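DNA polymerase III subunit beta (Helicobacter pylori 26695, PDB 4S3I) tethers DNA polymerases and other proteins to DNA as a sliding clamp, giving replication its processivity. Local coordinates at residues 16-21 / 231-236; 279-284 / 290-295. All blocks are in the same frame, centred on the assembly; numbering follows the deposited sequence.

Both contacts belong to one chain of the clamp but lie on opposite sides of its centre, with their own centres about 45 Å apart and their nearest atoms about 34 Å apart. Interaction 1 comes first along the chain and spans far: it sets helix 9-19 of the N-terminal domain against strand 233-238 of the central domain, with more than 200 residues between them. Interaction 2 opens only after interaction 1 has closed, and it is local, a hairpin of strands 279-284 and 288-293 in the C-terminal domain. They share no helix, strand or sheet. One packs two clamp domains together; the other builds the centre of a four-stranded sheet in the third.

Interaction 1. Residues 16-21 / 231-236; sequences LRYLQA and EMHTFF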
loop_
_atom_site.group_PDB
_atom_site.type_symbol
_atom_site.label_atom_id
_atom_site.label_comp_id
_atom_site.label_asym_id
_atom_site.label_seq_id
_atom_site.Cartn_x
_atom_site.Cartn_y
_atom_site.Cartn_z
ATOM N N LEU A 16 -7.164 0.255 -21.049
ATOM C CA LEU A 16 -7.960 -0.518 -20.094
ATOM C C LEU A 16 -7.755 -0.043 -18.656
ATOM O O LEU A 16 -8.693 -0.044 -17.845
ATOM C CB LEU A 16 -7.649 -2.004 -20.209
ATOM C CG LEU A 16 -8.087 -2.644 -21.516
ATOM C CD1 LEU A 16 -7.682 -4.107 -21.538
ATOM C CD2 LEU A 16 -9.593 -2.500 -21.719
ATOM N N ARG A 17 -6.535 0.369 -18.339
ATOM C CA ARG A 17 -6.266 0.849 -16.984
ATOM C C ARG A 17 -7.103 2.078 -16.640
ATOM O O ARG A 17 -7.699 2.152 -15.561
ATOM C CB ARG A 17 -4.770 1.104 -16.765
ATOM C CG ARG A 17 -3.978 -0.193 -16.580
ATOM C CD ARG A 17 -2.558 0.014 -16.030
ATOM N NE ARG A 17 -1.813 -1.245 -16.069
ATOM C CZ ARG A 17 -1.989 -2.255 -15.215
ATOM N NH1 ARG A 17 -2.881 -2.164 -14.233
ATOM N NH2 ARG A 17 -1.273 -3.360 -15.344
ATOM N N TYR A 18 -7.169 3.025 -17.567
ATOM C CA TYR A 18 -7.962 4.225 -17.351
ATOM C C TYR A 18 -9.429 3.914 -17.176
ATOM O O TYR A 18 -10.134 4.611 -16.452
ATOM C CB TYR A 18 -7.822 5.164 -18.536
ATOM C CG TYR A 18 -6.511 5.902 -18.596
ATOM C CD1 TYR A 18 -6.083 6.683 -17.529
ATOM C CD2 TYR A 18 -5.723 5.853 -19.738
ATOM C CE1 TYR A 18 -4.885 7.385 -17.591
ATOM C CE2 TYR A 18 -4.531 6.547 -19.815
ATOM C CZ TYR A 18 -4.117 7.310 -18.740
ATOM O OH TYR A 18 -2.929 8.000 -18.827
ATOM N N LEU A 19 -9.892 2.874 -17.862
ATOM C CA LEU A 19 -11.315 2.575 -17.900
ATOM C C LEU A 19 -11.825 1.859 -16.653
ATOM O O LEU A 19 -13.032 1.814 -16.416
ATOM C CB LEU A 19 -11.641 1.760 -19.153
ATOM C CG LEU A 19 -11.646 2.601 -20.430
ATOM C CD1 LEU A 19 -11.591 1.693 -21.649
ATOM C CD2 LEU A 19 -12.903 3.478 -20.495
ATOM N N GLN A 20 -10.913 1.309 -15.855
ATOM C CA GLN A 20 -11.316 0.491 -14.708
ATOM C C GLN A 20 -12.201 1.274 -13.739
ATOM O O GLN A 20 -13.165 0.737 -13.198
ATOM C CB GLN A 20 -10.091 -0.077 -13.995
ATOM C CG GLN A 20 -9.272 -1.018 -14.867
ATOM C CD GLN A 20 -10.070 -2.229 -15.311
ATOM O OE1 GLN A 20 -10.539 -3.009 -14.474
ATOM N NE2 GLN A 20 -10.253 -2.385 -16.626
ATOM N N ALA A 21 -11.898 2.558 -13.557
ATOM C CA ALA A 21 -12.592 3.362 -12.554
ATOM C C ALA A 21 -14.043 3.625 -12.909
ATOM O O ALA A 21 -14.815 4.109 -12.079
ATOM C CB ALA A 21 -11.862 4.674 -12.323
ATOM N N GLU A 231 -7.174 14.681 -27.139
ATOM C CA GLU A 231 -7.138 13.881 -28.365
ATOM C C GLU A 231 -7.529 12.423 -28.111
ATOM O O GLU A 231 -8.218 11.814 -28.933
ATOM C CB GLU A 231 -5.792 13.995 -29.093
ATOM C CG GLU A 231 -5.903 13.782 -30.613
ATOM C CD GLU A 231 -5.000 14.718 -31.416
ATOM O OE1 GLU A 231 -4.251 14.221 -32.290
ATOM O OE2 GLU A 231 -5.050 15.947 -31.180
ATOM N N MET A 232 -7.129 11.884 -26.958
ATOM C CA MET A 232 -7.412 10.481 -26.633
ATOM C C MET A 232 -8.746 10.233 -25.895
ATOM O O MET A 232 -9.399 9.204 -26.111
ATOM C CB MET A 232 -6.251 9.862 -25.834
ATOM C CG MET A 232 -6.508 8.418 -25.403
ATOM S SD MET A 232 -5.109 7.618 -24.576
ATOM C CE MET A 232 -5.865 6.039 -24.136
ATOM N N HIS A 233 -9.147 11.161 -25.030
ATOM C CA HIS A 233 -10.274 10.916 -24.135
ATOM C C HIS A 233 -11.446 11.876 -24.283
ATOM O O HIS A 233 -11.260 13.072 -24.535
ATOM C CB HIS A 233 -9.808 10.981 -22.681
ATOM C CG HIS A 233 -8.709 10.027 -22.348
ATOM N ND1 HIS A 233 -8.858 8.658 -22.436
ATOM C CD2 HIS A 233 -7.451 10.241 -21.897
ATOM C CE1 HIS A 233 -7.735 8.073 -22.064
ATOM N NE2 HIS A 233 -6.863 9.010 -21.729
ATOM N N THR A 234 -12.656 11.342 -24.109
ATOM C CA THR A 234 -13.835 12.161 -23.863
ATOM C C THR A 234 -14.426 11.682 -22.543
ATOM O O THR A 234 -14.883 10.544 -22.438
ATOM C CB THR A 234 -14.891 12.035 -24.970
ATOM O OG1 THR A 234 -14.308 12.358 -26.242
ATOM C CG2 THR A 234 -16.084 12.969 -24.693
ATOM N N PHE A 235 -14.392 12.548 -21.537
ATOM C CA PHE A 235 -14.916 12.251 -20.219
ATOM C C PHE A 235 -16.160 13.083 -20.019
ATOM O O PHE A 235 -16.221 14.239 -20.477
ATOM C CB PHE A 235 -13.872 12.642 -19.173
ATOM C CG PHE A 235 -14.394 12.683 -17.759
ATOM C CD1 PHE A 235 -14.250 11.581 -16.933
ATOM C CD2 PHE A 235 -14.998 13.835 -17.245
ATOM C CE1 PHE A 235 -14.711 11.611 -15.615
ATOM C CE2 PHE A 235 -15.467 13.875 -15.934
ATOM C CZ PHE A 235 -15.322 12.755 -15.114
ATOM N N PHE A 236 -17.155 12.519 -19.341
ATOM C CA PHE A 236 -18.289 13.316 -18.883
ATOM C C PHE A 236 -18.679 12.993 -17.443
ATOM O O PHE A 236 -18.415 11.899 -16.935
ATOM C CB PHE A 236 -19.500 13.152 -19.796
ATOM C CG PHE A 236 -20.347 11.948 -19.474
ATOM C CD1 PHE A 236 -21.417 12.044 -18.584
ATOM C CD2 PHE A 236 -20.082 10.720 -20.071
ATOM C CE1 PHE A 236 -22.200 10.922 -18.277
ATOM C CE2 PHE A 236 -20.863 9.606 -19.788
ATOM C CZ PHE A 236 -21.919 9.706 -18.883
#
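This is a small aromatic contact across the boundary between the N-terminal and central domains, where Tyr18 of helix 9-19 meets His233 on strand 233-238. The rings form a T-shaped pair: their centroids lie 5.0 Å apart, the planes stand at 78°, and the imidazole turns its edge to a face of the tyrosine. CE1 of His233 comes to 3.8 Å from Tyr18 CD2, and His233 NE2 sits over the phenol face near its rim, 3.9 Å from Tyr18 CE2. The neighbouring ring nitrogen, ND1, is hydrogen-bonded to Ser57 OG on strand 53-60, which should limit rotation of the ring and hold the CE1-NE2 edge against the tyrosine. Met232 adds a lighter touch: its chain is fully extended, which carries the CE methyl to 4.4 Å from Tyr18 CD2. Leu212 of helix 203-212 also packs on Tyr18, while Phe213 touches His233, so the pair sits beside helix 203-212 of the central domain. Strand 233-238 pairs with strand 53-60, joining the two domains in one continuous antiparallel sheet. Helices packed against sheets that run on from one domain into the next are the hallmark of the DNA clamp fold.

Interaction 2. Residues 279-284 / 290-295; sequences TIKLTL and LFESLD
Leu282 lays its CD1 methyl over one face of the Phe291 ring, 4.2 Å from the centroid and 25° off the ring normal, a CH-pi contact with CE1 as the nearest ring atom. The two side chains run side by side from a non-hydrogen-bonded antiparallel pair, on the face of the sheet where Phe291 packs against helix 263-273 and meets Phe266 edge-to-face. On the other face, Thr283 and Leu290 touch through their CB atoms at 3.8 Å, and Lys281 lies alongside Glu292. That last pair falls short of a salt bridge, NZ of Lys281 being 4.3 Å from Glu292 OE1. A water donates toward Lys281 O and Glu292 OE1, though not surely to both at once; Thr283 OG1 pairs with His319 ND1. Reciprocal backbone bonds link Lys281 with Glu292 and Thr283 with Leu290, the latter pair nearly straight. Past the strand end, Leu294 N reaches Thr279 O at 2.9 Å. Asp295 holds CG between its backbone N and carbonyl carbon (chi1 65°), turning the carboxylate back so that OD1 takes the Thr279 N-H at 2.9 Å from above the carboxylate plane, while OD2 bonds to Ser278 OG. The Phe291 face is thus apolar and packs on helix 263-273; the Lys281-Glu292 face mixes an apolar touch with polar groups and water.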
loop_
_atom_site.group_PDB
_atom_site.type_symbol
_atom_site.label_atom_id
_atom_site.label_comp_id
_atom_site.label_asym_id
_atom_site.label_seq_id
_atom_site.Cartn_x
_atom_site.Cartn_y
_atom_site.Cartn_z
ATOM N N THR A 279 -5.362 19.065 17.741
ATOM C CA THR A 279 -5.385 20.525 17.775
ATOM C C THR A 279 -4.127 21.069 18.451
ATOM O O THR A 279 -3.516 20.419 19.309
ATOM C CB THR A 279 -6.640 21.073 18.484
ATOM O OG1 THR A 279 -6.641 20.625 19.837
ATOM C CG2 THR A 279 -7.923 20.604 17.785
ATOM N N ILE A 280 -3.755 22.274 18.059
ATOM C CA ILE A 280 -2.491 22.861 18.463
ATOM C C ILE A 280 -2.694 24.314 18.872
ATOM O O ILE A 280 -3.427 25.056 18.214
ATOM C CB ILE A 280 -1.486 22.789 17.285
ATOM C CG1 ILE A 280 -0.947 21.362 17.128
ATOM C CG2 ILE A 280 -0.327 23.765 17.471
ATOM C CD1 ILE A 280 -0.141 21.165 15.848
ATOM N N LYS A 281 -2.057 24.720 19.964
ATOM C CA LYS A 281 -2.006 26.132 20.321
ATOM C C LYS A 281 -0.770 26.790 19.706
ATOM O O LYS A 281 0.376 26.440 20.051
ATOM C CB LYS A 281 -1.983 26.290 21.840
ATOM C CG LYS A 281 -1.893 27.729 22.326
ATOM C CD LYS A 281 -1.892 27.752 23.853
ATOM C CE LYS A 281 -1.663 29.149 24.397
ATOM N NZ LYS A 281 -1.600 29.130 25.891
ATOM N N LEU A 282 -0.999 27.721 18.784
ATOM C CA LEU A 282 0.076 28.473 18.136
ATOM C C LEU A 282 0.270 29.813 18.844
ATOM O O LEU A 282 -0.684 30.572 19.027
ATOM C CB LEU A 282 -0.273 28.733 16.667
ATOM C CG LEU A 282 0.611 29.731 15.909
ATOM C CD1 LEU A 282 2.022 29.167 15.762
ATOM C CD2 LEU A 282 0.028 30.096 14.527
ATOM N N THR A 283 1.498 30.108 19.243
ATOM C CA THR A 283 1.771 31.388 19.883
ATOM C C THR A 283 2.765 32.164 19.056
ATOM O O THR A 283 3.906 31.736 18.888
ATOM C CB THR A 283 2.351 31.230 21.292
ATOM O OG1 THR A 283 1.429 30.518 22.132
ATOM C CG2 THR A 283 2.634 32.613 21.888
ATOM N N LEU A 284 2.335 33.312 18.542
ATOM C CA LEU A 284 3.225 34.157 17.754
ATOM C C LEU A 284 3.786 35.305 18.598
ATOM O O LEU A 284 3.031 36.026 19.261
ATOM C CB LEU A 284 2.496 34.696 16.529
ATOM C CG LEU A 284 2.161 33.619 15.503
ATOM C CD1 LEU A 284 1.338 34.206 14.385
ATOM C CD2 LEU A 284 3.450 33.025 14.954
ATOM N N LEU A 290 5.672 29.566 18.686
ATOM C CA LEU A 290 5.647 28.484 19.655
ATOM C C LEU A 290 4.493 27.554 19.292
ATOM O O LEU A 290 3.414 28.023 18.946
ATOM C CB LEU A 290 5.409 29.019 21.074
ATOM C CG LEU A 290 6.274 30.091 21.755
ATOM C CD1 LEU A 290 7.723 29.642 21.903
ATOM C CD2 LEU A 290 6.191 31.492 21.093
ATOM N N PHE A 291 4.701 26.250 19.420
ATOM C CA PHE A 291 3.643 25.293 19.112
ATOM C C PHE A 291 3.455 24.356 20.295
ATOM O O PHE A 291 4.420 23.768 20.768
ATOM C CB PHE A 291 4.010 24.458 17.880
ATOM C CG PHE A 291 4.356 25.269 16.651
ATOM C CD1 PHE A 291 3.462 25.362 15.588
ATOM C CD2 PHE A 291 5.593 25.899 16.541
ATOM C CE1 PHE A 291 3.783 26.092 14.438
ATOM C CE2 PHE A 291 5.929 26.631 15.401
ATOM C CZ PHE A 291 5.027 26.726 14.342
ATOM N N GLU A 292 2.215 24.206 20.764
ATOM C CA GLU A 292 1.919 23.315 21.888
ATOM C C GLU A 292 0.712 22.443 21.587
ATOM O O GLU A 292 -0.291 22.927 21.070
ATOM C CB GLU A 292 1.628 24.119 23.169
ATOM C CG GLU A 292 2.833 24.831 23.774
ATOM C CD GLU A 292 2.469 25.763 24.925
ATOM O OE1 GLU A 292 1.804 26.793 24.673
ATOM O OE2 GLU A 292 2.857 25.464 26.078
ATOM N N SER A 293 0.802 21.167 21.940
ATOM C CA SER A 293 -0.329 20.256 21.775
ATOM C C SER A 293 -1.486 20.753 22.630
ATOM O O SER A 293 -1.275 21.223 23.746
ATOM C CB SER A 293 0.055 18.835 22.180
ATOM O OG SER A 293 0.474 18.780 23.531
ATOM N N LEU A 294 -2.707 20.666 22.105
ATOM C CA LEU A 294 -3.859 21.262 22.776
ATOM C C LEU A 294 -4.863 20.224 23.286
ATOM O O LEU A 294 -5.249 20.248 24.458
ATOM C CB LEU A 294 -4.520 22.285 21.845
ATOM C CG LEU A 294 -5.640 23.207 22.330
ATOM C CD1 LEU A 294 -5.244 23.999 23.574
ATOM C CD2 LEU A 294 -6.014 24.156 21.199
ATOM N N ASP A 295 -5.287 19.309 22.418
ATOM C CA ASP A 295 -6.265 18.300 22.845
ATOM C C ASP A 295 -5.593 16.952 23.125
ATOM O O ASP A 295 -6.181 15.882 22.921
ATOM C CB ASP A 295 -7.447 18.168 21.863
ATOM C CG ASP A 295 -7.032 17.643 20.498
ATOM O OD1 ASP A 295 -5.818 17.642 20.199
ATOM O OD2 ASP A 295 -7.931 17.242 19.719
HETATM O O HOH W 1 1.881 28.032 21.957
#